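Local coordinates for WbbM protein (PDB 6U4B) that probably works as a trimeric, bifunctional glycosyltransferase that polymerises O-antigen polysaccharide and binds magnesium, at residues A44-P49 with E141-C146; G99-H102 with H106-F109; F115-W120 with E279-F284; V123-P126 with E130-E133. All blocks are in the same frame, centred on the assembly; numbering follows the deposited sequence.

Contact 1: A44-P49 with E141-C146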
loop_
_atom_site.group_PDB
_atom_site.type_symbol
_atom_site.label_atom_id
_atom_site.label_comp_id
_atom_site.label_asym_id
_atom_site.label_seq_id
_atom_site.Cartn_x
_atom_site.Cartn_y
_atom_site.Cartn_z
ATOM N N ALA A 44 -10.531 20.214 46.017
ATOM C CA ALA A 44 -11.686 19.651 46.700
ATOM C C ALA A 44 -12.391 18.635 45.810
ATOM O O ALA A 44 -12.577 18.854 44.610
ATOM C CB ALA A 44 -12.653 20.758 47.120
ATOM N N ALA A 45 -12.776 17.508 46.416
ATOM C CA ALA A 45 -13.390 16.420 45.666
ATOM C C ALA A 45 -14.755 16.791 45.107
ATOM O O ALA A 45 -15.219 16.150 44.159
ATOM C CB ALA A 45 -13.513 15.180 46.553
ATOM N N ILE A 46 -15.411 17.811 45.668
ATOM C CA ILE A 46 -16.732 18.205 45.185
ATOM C C ILE A 46 -16.670 19.093 43.953
ATOM O O ILE A 46 -17.719 19.396 43.369
ATOM C CB ILE A 46 -17.529 18.913 46.296
ATOM C CG1 ILE A 46 -16.923 20.280 46.608
ATOM C CG2 ILE A 46 -17.551 18.059 47.547
ATOM C CD1 ILE A 46 -17.665 21.034 47.683
ATOM N N ILE A 47 -15.481 19.521 43.539
ATOM C CA ILE A 47 -15.308 20.304 42.320
ATOM C C ILE A 47 -14.851 19.363 41.214
ATOM O O ILE A 47 -13.801 18.720 41.328
ATOM C CB ILE A 47 -14.312 21.459 42.516
ATOM C CG1 ILE A 47 -14.953 22.597 43.312
ATOM C CG2 ILE A 47 -13.845 21.989 41.165
ATOM C CD1 ILE A 47 -14.736 22.533 44.795
ATOM N N LYS A 48 -15.639 19.279 40.144
ATOM C CA LYS A 48 -15.352 18.368 39.041
ATOM C C LYS A 48 -14.926 19.167 37.818
ATOM O O LYS A 48 -15.742 19.918 37.262
ATOM C CB LYS A 48 -16.579 17.512 38.718
ATOM C CG LYS A 48 -17.168 16.779 39.918
ATOM C CD LYS A 48 -16.326 15.579 40.337
ATOM C CE LYS A 48 -16.538 14.391 39.406
ATOM N NZ LYS A 48 -15.887 13.152 39.921
ATOM N N PRO A 49 -13.678 19.058 37.368
ATOM C CA PRO A 49 -13.258 19.802 36.174
ATOM C C PRO A 49 -13.767 19.156 34.894
ATOM O O PRO A 49 -13.855 17.929 34.782
ATOM C CB PRO A 49 -11.728 19.758 36.254
ATOM C CG PRO A 49 -11.431 18.512 37.030
ATOM C CD PRO A 49 -12.555 18.360 38.021
ATOM N N GLU A 141 -16.453 21.374 53.453
ATOM C CA GLU A 141 -17.066 21.857 54.689
ATOM C C GLU A 141 -17.590 23.281 54.538
ATOM O O GLU A 141 -18.725 23.577 54.928
ATOM C CB GLU A 141 -16.067 21.778 55.844
ATOM C CG GLU A 141 -15.792 20.378 56.347
ATOM C CD GLU A 141 -15.667 20.328 57.856
ATOM O OE1 GLU A 141 -16.709 20.413 58.540
ATOM O OE2 GLU A 141 -14.528 20.225 58.359
ATOM N N THR A 142 -16.775 24.181 53.982
ATOM C CA THR A 142 -17.186 25.577 53.882
ATOM C C THR A 142 -18.291 25.758 52.849
ATOM O O THR A 142 -19.200 26.575 53.041
ATOM C CB THR A 142 -15.985 26.457 53.541
ATOM O OG1 THR A 142 -14.938 26.231 54.493
ATOM C CG2 THR A 142 -16.380 27.925 53.584
ATOM N N ILE A 143 -18.233 25.004 51.751
ATOM C CA ILE A 143 -19.265 25.115 50.726
ATOM C C ILE A 143 -20.589 24.553 51.230
ATOM O O ILE A 143 -21.661 25.071 50.890
ATOM C CB ILE A 143 -18.794 24.422 49.432
ATOM C CG1 ILE A 143 -17.635 25.206 48.811
ATOM C CG2 ILE A 143 -19.936 24.278 48.438
ATOM C CD1 ILE A 143 -17.075 24.592 47.549
ATOM N N GLN A 144 -20.546 23.510 52.064
ATOM C CA GLN A 144 -21.780 22.916 52.571
ATOM C C GLN A 144 -22.503 23.855 53.531
ATOM O O GLN A 144 -23.732 23.991 53.466
ATOM C CB GLN A 144 -21.481 21.579 53.248
ATOM C CG GLN A 144 -21.351 20.411 52.281
ATOM C CD GLN A 144 -22.528 19.459 52.362
ATOM O OE1 GLN A 144 -22.981 19.104 53.452
ATOM N NE2 GLN A 144 -23.033 19.043 51.206
ATOM N N ARG A 145 -21.766 24.509 54.432
ATOM C CA ARG A 145 -22.402 25.452 55.348
ATOM C C ARG A 145 -22.910 26.689 54.616
ATOM O O ARG A 145 -23.859 27.335 55.073
ATOM C CB ARG A 145 -21.431 25.859 56.460
ATOM C CG ARG A 145 -21.151 24.775 57.494
ATOM C CD ARG A 145 -20.872 25.385 58.865
ATOM N NE ARG A 145 -20.673 24.371 59.898
ATOM C CZ ARG A 145 -20.658 24.625 61.203
ATOM N NH1 ARG A 145 -20.838 25.863 61.645
ATOM N NH2 ARG A 145 -20.469 23.638 62.070
ATOM N N CYS A 146 -22.301 27.030 53.482
ATOM C CA CYS A 146 -22.723 28.219 52.756
ATOM C C CYS A 146 -24.040 27.995 52.024
ATOM O O CYS A 146 -24.787 28.956 51.800
ATOM C CB CYS A 146 -21.630 28.639 51.777
ATOM S SG CYS A 146 -21.885 30.229 50.962
#
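I46 and I143 meet tip to tip through their CD1 methyls, which lie 3.6 Å apart. I46 CD1 also reaches the branch point of the partner, at 4.0 Å from I143 CB. I47 joins from beside I46. Its side chain crosses that of I143 at about a right angle, and I47 CD1 stops 4.2 Å from I143 CD1. The long arm of I46 comes off with CG1 between the backbone N and the carbonyl carbon (chi1 69°). Beyond CG1 it is fully extended, and this carries CD1 out to the helix. I143 is extended in the same way and spans its share of a 9.2 Å separation between I46 CA and I143 CA. Both I46 and I47 belong to a type I turn from A44 to I47, closed by the hydrogen bond from I47 N to A44 O. The I46 backbone is hydrogen-bonded to I31 of strand 29-35. The contact thus joins the start of strand 47-51, in the sheet of the DUF4422 region, to helix 140-146. F109 and L42 extend the apolar surroundings. All three isoleucines are buried and meet through methyl groups and the CB of I143. The contact therefore rests on dispersion and on the exclusion of water, without directional bonds.

Contact 2: G99-H102 with H106-F109; sequences GFMH and HLNF
H106 turns the edge of its imidazole to M101, with CD2 4.0 Å from M101 CB. The backbone oxygen of H102 approaches the same ring obliquely, 3.1 Å from H106 CD2. The polar partner of the ring is Y132, whose OH is hydrogen-bonded to H106 ND1. H106 CB lies 3.8 Å from M101 SD, the atom on which much of the contact converges. At L107 the backbone takes over. L107 N gives a weak hydrogen bond of 3.4 Å to M101 SD, with an N-H to sulfur angle of 152°. L107 CB packs on the same sulfur. F109 comes last, and its CE1 is 3.9 Å from M101 SD. The sulfur sits at the ring edge, a Met-aromatic contact. M101 is bent at its last torsion (chi3 -65°), and this sends CE back toward H106 CD2. The methionine thus fills the space between strand 97-102 and the chain that follows it. I31 of strand 29-35 touches both M101 and F109. The sulfur works as a soft, polarisable centre: it packs against carbon, accepts weakly from an N-H, and probably gains from the partly positive hydrogens at the phenyl edge.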
loop_
_atom_site.group_PDB
_atom_site.type_symbol
_atom_site.label_atom_id
_atom_site.label_comp_id
_atom_site.label_asym_id
_atom_site.label_seq_id
_atom_site.Cartn_x
_atom_site.Cartn_y
_atom_site.Cartn_z
ATOM N N GLY A 99 -23.584 23.239 40.661
ATOM C CA GLY A 99 -22.957 24.529 40.470
ATOM C C GLY A 99 -21.953 24.510 39.335
ATOM O O GLY A 99 -21.531 23.455 38.860
ATOM N N PHE A 100 -21.579 25.715 38.909
ATOM C CA PHE A 100 -20.636 25.901 37.816
ATOM C C PHE A 100 -19.779 27.125 38.093
ATOM O O PHE A 100 -20.296 28.179 38.475
ATOM C CB PHE A 100 -21.351 26.067 36.468
ATOM C CG PHE A 100 -22.237 24.914 36.109
ATOM C CD1 PHE A 100 -23.569 24.911 36.477
ATOM C CD2 PHE A 100 -21.738 23.831 35.406
ATOM C CE1 PHE A 100 -24.389 23.849 36.150
ATOM C CE2 PHE A 100 -22.550 22.766 35.074
ATOM C CZ PHE A 100 -23.879 22.774 35.447
ATOM N N MET A 101 -18.471 26.975 37.903
ATOM C CA MET A 101 -17.521 28.067 38.050
ATOM C C MET A 101 -16.541 28.021 36.887
ATOM O O MET A 101 -16.428 27.015 36.185
ATOM C CB MET A 101 -16.773 27.989 39.390
ATOM C CG MET A 101 -17.683 28.031 40.614
ATOM S SD MET A 101 -16.826 28.166 42.204
ATOM C CE MET A 101 -15.942 26.610 42.266
ATOM N N HIS A 102 -15.846 29.135 36.674
ATOM C CA HIS A 102 -14.800 29.185 35.664
ATOM C C HIS A 102 -13.538 28.504 36.196
ATOM O O HIS A 102 -13.473 28.077 37.351
ATOM C CB HIS A 102 -14.528 30.628 35.252
ATOM C CG HIS A 102 -15.755 31.374 34.831
ATOM N ND1 HIS A 102 -16.442 31.080 33.672
ATOM C CD2 HIS A 102 -16.426 32.393 35.419
ATOM C CE1 HIS A 102 -17.482 31.889 33.562
ATOM N NE2 HIS A 102 -17.494 32.696 34.609
ATOM N N HIS A 106 -13.722 31.952 40.517
ATOM C CA HIS A 106 -14.507 31.105 41.403
ATOM C C HIS A 106 -15.365 31.977 42.313
ATOM O O HIS A 106 -15.334 33.209 42.244
ATOM C CB HIS A 106 -13.592 30.185 42.223
ATOM C CG HIS A 106 -12.678 29.345 41.387
ATOM N ND1 HIS A 106 -11.309 29.343 41.550
ATOM C CD2 HIS A 106 -12.937 28.479 40.378
ATOM C CE1 HIS A 106 -10.765 28.514 40.678
ATOM N NE2 HIS A 106 -11.730 27.976 39.955
ATOM N N LEU A 107 -16.132 31.322 43.179
ATOM C CA LEU A 107 -16.969 32.001 44.156
ATOM C C LEU A 107 -16.363 31.857 45.546
ATOM O O LEU A 107 -15.789 30.816 45.881
ATOM C CB LEU A 107 -18.388 31.435 44.151
ATOM C CG LEU A 107 -19.208 31.596 42.870
ATOM C CD1 LEU A 107 -20.429 30.693 42.931
ATOM C CD2 LEU A 107 -19.619 33.043 42.669
ATOM N N ASN A 108 -16.496 32.908 46.347
ATOM C CA ASN A 108 -16.045 32.901 47.733
ATOM C C ASN A 108 -17.180 32.368 48.599
ATOM O O ASN A 108 -18.200 33.039 48.783
ATOM C CB ASN A 108 -15.623 34.305 48.159
ATOM C CG ASN A 108 -15.238 34.388 49.626
ATOM O OD1 ASN A 108 -15.115 33.375 50.315
ATOM N ND2 ASN A 108 -15.031 35.608 50.106
ATOM N N PHE A 109 -17.004 31.160 49.126
ATOM C CA PHE A 109 -18.002 30.524 49.975
ATOM C C PHE A 109 -17.754 30.748 51.461
ATOM O O PHE A 109 -18.533 30.255 52.283
ATOM C CB PHE A 109 -18.053 29.017 49.692
ATOM C CG PHE A 109 -18.348 28.675 48.261
ATOM C CD1 PHE A 109 -17.320 28.419 47.369
ATOM C CD2 PHE A 109 -19.655 28.607 47.807
ATOM C CE1 PHE A 109 -17.589 28.103 46.052
ATOM C CE2 PHE A 109 -19.931 28.292 46.490
ATOM C CZ PHE A 109 -18.897 28.039 45.610
#

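Contact 3: F115-W120 with E279-F284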
loop_
_atom_site.group_PDB
_atom_site.type_symbol
_atom_site.label_atom_id
_atom_site.label_comp_id
_atom_site.label_asym_id
_atom_site.label_seq_id
_atom_site.Cartn_x
_atom_site.Cartn_y
_atom_site.Cartn_z
ATOM N N PHE A 115 -13.504 40.714 51.579
ATOM C CA PHE A 115 -12.174 40.789 50.994
ATOM C C PHE A 115 -12.063 41.993 50.067
ATOM O O PHE A 115 -13.041 42.425 49.449
ATOM C CB PHE A 115 -11.844 39.505 50.228
ATOM C CG PHE A 115 -11.564 38.324 51.114
ATOM C CD1 PHE A 115 -10.317 38.161 51.697
ATOM C CD2 PHE A 115 -12.542 37.373 51.358
ATOM C CE1 PHE A 115 -10.053 37.077 52.514
ATOM C CE2 PHE A 115 -12.284 36.287 52.171
ATOM C CZ PHE A 115 -11.038 36.139 52.751
ATOM N N SER A 116 -10.847 42.530 49.976
ATOM C CA SER A 116 -10.581 43.674 49.112
ATOM C C SER A 116 -10.933 43.350 47.663
ATOM O O SER A 116 -10.397 42.401 47.080
ATOM C CB SER A 116 -9.111 44.078 49.220
ATOM O OG SER A 116 -8.612 43.875 50.528
ATOM N N GLU A 117 -11.839 44.137 47.089
ATOM C CA GLU A 117 -12.220 44.012 45.690
ATOM C C GLU A 117 -11.615 45.162 44.898
ATOM O O GLU A 117 -11.171 46.168 45.455
ATOM C CB GLU A 117 -13.746 43.985 45.529
ATOM C CG GLU A 117 -14.396 42.727 46.090
ATOM C CD GLU A 117 -15.911 42.745 46.004
ATOM O OE1 GLU A 117 -16.566 42.016 46.785
ATOM O OE2 GLU A 117 -16.443 43.491 45.159
ATOM N N ASP A 118 -11.581 45.000 43.575
ATOM C CA ASP A 118 -10.943 46.026 42.755
ATOM C C ASP A 118 -11.926 46.841 41.926
ATOM O O ASP A 118 -13.088 47.001 42.298
ATOM C CB ASP A 118 -9.904 45.417 41.820
ATOM C CG ASP A 118 -10.475 44.333 40.922
ATOM O OD1 ASP A 118 -9.700 43.726 40.148
ATOM O OD2 ASP A 118 -11.694 44.098 40.986
ATOM N N THR A 119 -11.461 47.359 40.786
ATOM C CA THR A 119 -12.299 48.193 39.929
ATOM C C THR A 119 -13.507 47.426 39.404
ATOM O O THR A 119 -14.576 48.014 39.212
ATOM C CB THR A 119 -11.461 48.760 38.768
ATOM O OG1 THR A 119 -10.347 49.501 39.296
ATOM C CG2 THR A 119 -12.302 49.684 37.897
ATOM N N TRP A 120 -13.369 46.124 39.171
ATOM C CA TRP A 120 -14.465 45.333 38.634
ATOM C C TRP A 120 -15.188 44.505 39.688
ATOM O O TRP A 120 -16.099 43.754 39.335
ATOM C CB TRP A 120 -13.966 44.411 37.513
ATOM C CG TRP A 120 -13.151 45.111 36.460
ATOM C CD1 TRP A 120 -11.980 44.672 35.915
ATOM C CD2 TRP A 120 -13.435 46.374 35.833
ATOM N NE1 TRP A 120 -11.521 45.575 34.988
ATOM C CE2 TRP A 120 -12.394 46.629 34.920
ATOM C CE3 TRP A 120 -14.469 47.312 35.953
ATOM C CZ2 TRP A 120 -12.353 47.779 34.134
ATOM C CZ3 TRP A 120 -14.426 48.455 35.174
ATOM C CH2 TRP A 120 -13.375 48.678 34.275
ATOM N N GLU A 279 -25.611 36.228 47.622
ATOM C CA GLU A 279 -24.609 36.776 46.721
ATOM C C GLU A 279 -23.223 36.642 47.338
ATOM O O GLU A 279 -23.009 37.016 48.495
ATOM C CB GLU A 279 -24.914 38.241 46.406
ATOM C CG GLU A 279 -26.146 38.435 45.536
ATOM C CD GLU A 279 -26.474 39.896 45.295
ATOM O OE1 GLU A 279 -27.559 40.178 44.743
ATOM O OE2 GLU A 279 -25.651 40.764 45.654
ATOM N N LEU A 280 -22.287 36.105 46.563
ATOM C CA LEU A 280 -20.930 35.856 47.020
ATOM C C LEU A 280 -19.951 36.709 46.226
ATOM O O LEU A 280 -20.253 37.174 45.123
ATOM C CB LEU A 280 -20.567 34.372 46.875
ATOM C CG LEU A 280 -21.533 33.363 47.498
ATOM C CD1 LEU A 280 -21.197 31.957 47.027
ATOM C CD2 LEU A 280 -21.499 33.446 49.017
ATOM N N GLN A 281 -18.766 36.910 46.796
ATOM C CA GLN A 281 -17.709 37.615 46.087
ATOM C C GLN A 281 -17.140 36.745 44.969
ATOM O O GLN A 281 -17.189 35.514 45.023
ATOM C CB GLN A 281 -16.589 38.021 47.048
ATOM C CG GLN A 281 -16.996 39.005 48.140
ATOM C CD GLN A 281 -15.808 39.488 48.954
ATOM O OE1 GLN A 281 -15.292 38.769 49.811
ATOM N NE2 GLN A 281 -15.362 40.708 48.682
ATOM N N ARG A 282 -16.595 37.402 43.948
ATOM C CA ARG A 282 -15.913 36.737 42.846
ATOM C C ARG A 282 -14.409 36.777 43.068
ATOM O O ARG A 282 -13.872 37.752 43.596
ATOM C CB ARG A 282 -16.236 37.398 41.502
ATOM C CG ARG A 282 -17.705 37.436 41.150
ATOM C CD ARG A 282 -17.933 37.978 39.741
ATOM N NE ARG A 282 -17.840 39.435 39.669
ATOM C CZ ARG A 282 -18.865 40.261 39.864
ATOM N NH1 ARG A 282 -20.068 39.778 40.148
ATOM N NH2 ARG A 282 -18.691 41.573 39.777
ATOM N N THR A 283 -13.729 35.712 42.653
ATOM C CA THR A 283 -12.276 35.655 42.716
ATOM C C THR A 283 -11.685 35.631 41.312
ATOM O O THR A 283 -12.352 35.286 40.332
ATOM C CB THR A 283 -11.789 34.427 43.498
ATOM O OG1 THR A 283 -11.880 33.257 42.673
ATOM C CG2 THR A 283 -12.621 34.223 44.757
ATOM N N PHE A 284 -10.413 36.012 41.225
ATOM C CA PHE A 284 -9.654 35.897 39.990
ATOM C C PHE A 284 -8.234 35.459 40.311
ATOM O O PHE A 284 -7.614 35.964 41.251
ATOM C CB PHE A 284 -9.617 37.211 39.199
ATOM C CG PHE A 284 -8.742 37.148 37.974
ATOM C CD1 PHE A 284 -7.535 37.828 37.929
ATOM C CD2 PHE A 284 -9.115 36.386 36.878
ATOM C CE1 PHE A 284 -6.726 37.762 36.808
ATOM C CE2 PHE A 284 -8.309 36.315 35.754
ATOM C CZ PHE A 284 -7.114 37.005 35.719
#
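Q281 reaches across to F115 and E117 from strand 277-285, in the mixed sheet of the DUF4422 region. Its partners lie in the loop leading to strand 122-125, and an Asx turn at D118 shapes that loop: D118 OD2 accepts from W120 N. Q281 leaves its CA with CG beside the backbone N (chi1 -63°) and runs on extended. Q281 CB is 4.0 Å from E117 OE1. Q281 CG comes closer, 3.3 Å from E117 OE1. The amide then lies against the F115 backbone. Q281 OE1 accepts from F115 N at 3.2 Å and also sits at the edge of the F115 ring, 3.5 Å from CD2. Q281 NE2 donates to F115 O at 3.0 Å. The side-chain amide thus pairs with both polar backbone atoms of F115. A second bond, from Q281 NE2 to E117 OE1, is short at 2.6 Å and nearly straight (175°). It uses the anti lone pair of that oxygen. Both acceptors lie close to the amide plane, and together they fix its rotation. K156 forms a salt bridge with E117 OE1, and N108 ND2 donates to Q281 OE1. R282 adds a weaker link. Its NH1 is bonded to K156 O, while R282 NH2 gives a weak hydrogen bond of 3.4 Å to W120 O, which lies at the edge of the guanidinium.

Contact 4: V123-P126 with E130-E133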
loop_
_atom_site.group_PDB
_atom_site.type_symbol
_atom_site.label_atom_id
_atom_site.label_comp_id
_atom_site.label_asym_id
_atom_site.label_seq_id
_atom_site.Cartn_x
_atom_site.Cartn_y
_atom_site.Cartn_z
ATOM N N VAL A 123 -11.986 39.681 43.612
ATOM C CA VAL A 123 -10.920 39.520 44.592
ATOM C C VAL A 123 -9.781 38.764 43.922
ATOM O O VAL A 123 -9.950 37.615 43.499
ATOM C CB VAL A 123 -11.414 38.788 45.849
ATOM C CG1 VAL A 123 -10.319 38.748 46.901
ATOM C CG2 VAL A 123 -12.657 39.468 46.396
ATOM N N ASN A 124 -8.625 39.411 43.819
ATOM C CA ASN A 124 -7.488 38.840 43.112
ATOM C C ASN A 124 -6.622 38.020 44.060
ATOM O O ASN A 124 -6.467 38.365 45.236
ATOM C CB ASN A 124 -6.660 39.945 42.455
ATOM C CG ASN A 124 -7.455 40.738 41.432
ATOM O OD1 ASN A 124 -8.203 41.652 41.784
ATOM N ND2 ASN A 124 -7.298 40.388 40.159
ATOM N N HIS A 125 -6.066 36.926 43.539
ATOM C CA HIS A 125 -5.124 36.081 44.249
ATOM C C HIS A 125 -4.111 35.616 43.213
ATOM O O HIS A 125 -4.494 35.300 42.076
ATOM C CB HIS A 125 -5.808 34.880 44.914
ATOM C CG HIS A 125 -5.015 34.274 46.031
ATOM N ND1 HIS A 125 -4.096 33.267 45.832
ATOM C CD2 HIS A 125 -5.012 34.528 47.362
ATOM C CE1 HIS A 125 -3.556 32.929 46.991
ATOM N NE2 HIS A 125 -4.095 33.679 47.935
ATOM N N PRO A 126 -2.819 35.586 43.563
ATOM C CA PRO A 126 -1.776 35.295 42.565
ATOM C C PRO A 126 -1.994 34.000 41.793
ATOM O O PRO A 126 -2.169 34.033 40.572
ATOM C CB PRO A 126 -0.489 35.236 43.405
ATOM C CG PRO A 126 -0.938 35.195 44.844
ATOM C CD PRO A 126 -2.245 35.909 44.878
ATOM N N GLU A 130 -2.879 26.252 48.224
ATOM C CA GLU A 130 -3.656 25.803 49.375
ATOM C C GLU A 130 -4.229 26.974 50.165
ATOM O O GLU A 130 -5.326 26.858 50.724
ATOM C CB GLU A 130 -2.798 24.908 50.269
ATOM C CG GLU A 130 -2.815 23.438 49.855
ATOM C CD GLU A 130 -1.759 22.609 50.562
ATOM O OE1 GLU A 130 -0.703 22.342 49.948
ATOM O OE2 GLU A 130 -1.980 22.228 51.733
ATOM N N GLU A 131 -3.514 28.103 50.222
ATOM C CA GLU A 131 -4.055 29.284 50.891
ATOM C C GLU A 131 -5.267 29.833 50.148
ATOM O O GLU A 131 -6.235 30.284 50.773
ATOM C CB GLU A 131 -2.979 30.360 51.017
ATOM C CG GLU A 131 -3.479 31.657 51.637
ATOM C CD GLU A 131 -2.563 32.832 51.356
ATOM O OE1 GLU A 131 -1.645 32.684 50.523
ATOM O OE2 GLU A 131 -2.765 33.904 51.965
ATOM N N TYR A 132 -5.223 29.811 48.814
ATOM C CA TYR A 132 -6.345 30.279 48.007
ATOM C C TYR A 132 -7.619 29.514 48.344
ATOM O O TYR A 132 -8.676 30.113 48.574
ATOM C CB TYR A 132 -6.000 30.139 46.521
ATOM C CG TYR A 132 -7.136 30.439 45.565
ATOM C CD1 TYR A 132 -7.467 31.747 45.238
ATOM C CD2 TYR A 132 -7.861 29.414 44.970
ATOM C CE1 TYR A 132 -8.495 32.029 44.358
ATOM C CE2 TYR A 132 -8.891 29.686 44.087
ATOM C CZ TYR A 132 -9.204 30.996 43.787
ATOM O OH TYR A 132 -10.230 31.278 42.911
ATOM N N GLU A 133 -7.530 28.184 48.388
ATOM C CA GLU A 133 -8.700 27.367 48.679
ATOM C C GLU A 133 -9.157 27.527 50.123
ATOM O O GLU A 133 -10.340 27.328 50.423
ATOM C CB GLU A 133 -8.397 25.903 48.367
ATOM C CG GLU A 133 -8.146 25.635 46.890
ATOM C CD GLU A 133 -7.538 24.269 46.636
ATOM O OE1 GLU A 133 -6.313 24.115 46.834
ATOM O OE2 GLU A 133 -8.285 23.348 46.252
#
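H125 and Y132 both carry CG anti to the backbone N, with chi1 at -159° and 173°. These torsions point the two side chains at each other, and they cross between strand 122-125 and helix 130-135. Y132 CB lies over one face of the H125 imidazole, 4.0 Å from the ring centroid, in a CH-pi contact. P126 CD covers the opposite face, 3.3 Å above the plane. An aliphatic carbon thus lies over each face, both offset toward the rim. The phenol ring leans against the base of the histidine: Y132 CD1 is 3.6 Å from H125 CB, which meets it near the plane at its edge. The two rings are oblique, with their planes at 57°. E131 approaches from the preceding position on the helix. Its OE1 lies near the plane of the imidazole, 3.7 Å from H125 NE2, and its carboxylate stands almost perpendicular to the ring. H125 ND1 is hydrogen-bonded to C127 O, which would help hold the ring's rotation. Y132 OH is hydrogen-bonded to T283 OG1 and H106 ND1, so the tyrosine ties the helix to strand 277-285. The contact closes the short connection from strand to helix. Packing over the faces holds the imidazole. The carboxylate at its edge is too distant for a hydrogen bond, but it would probably favour positive charge on the ring.

The four contacts cluster on and around one sheet of the DUF4422 region, away from the magnesium site of D406, D408 and H560. Contacts 1 and 2 have centres about 10 Å apart and share a core, with I143 CG1 3.5 Å from F109 CD1. Contacts 2, 3 and 4 lie about 12 to 13 Å apart, centre to centre. They meet at Y132 OH, which is 2.6 Å from both H106 ND1 and T283 OG1. Backbone pairing ties contact 3 to contacts 2 and 4: N108 N is 3.0 Å from Q281 O, and V123 N is 2.7 Å from R282 O. Contact 4 is nested in the chain loops closed by contacts 1 and 3.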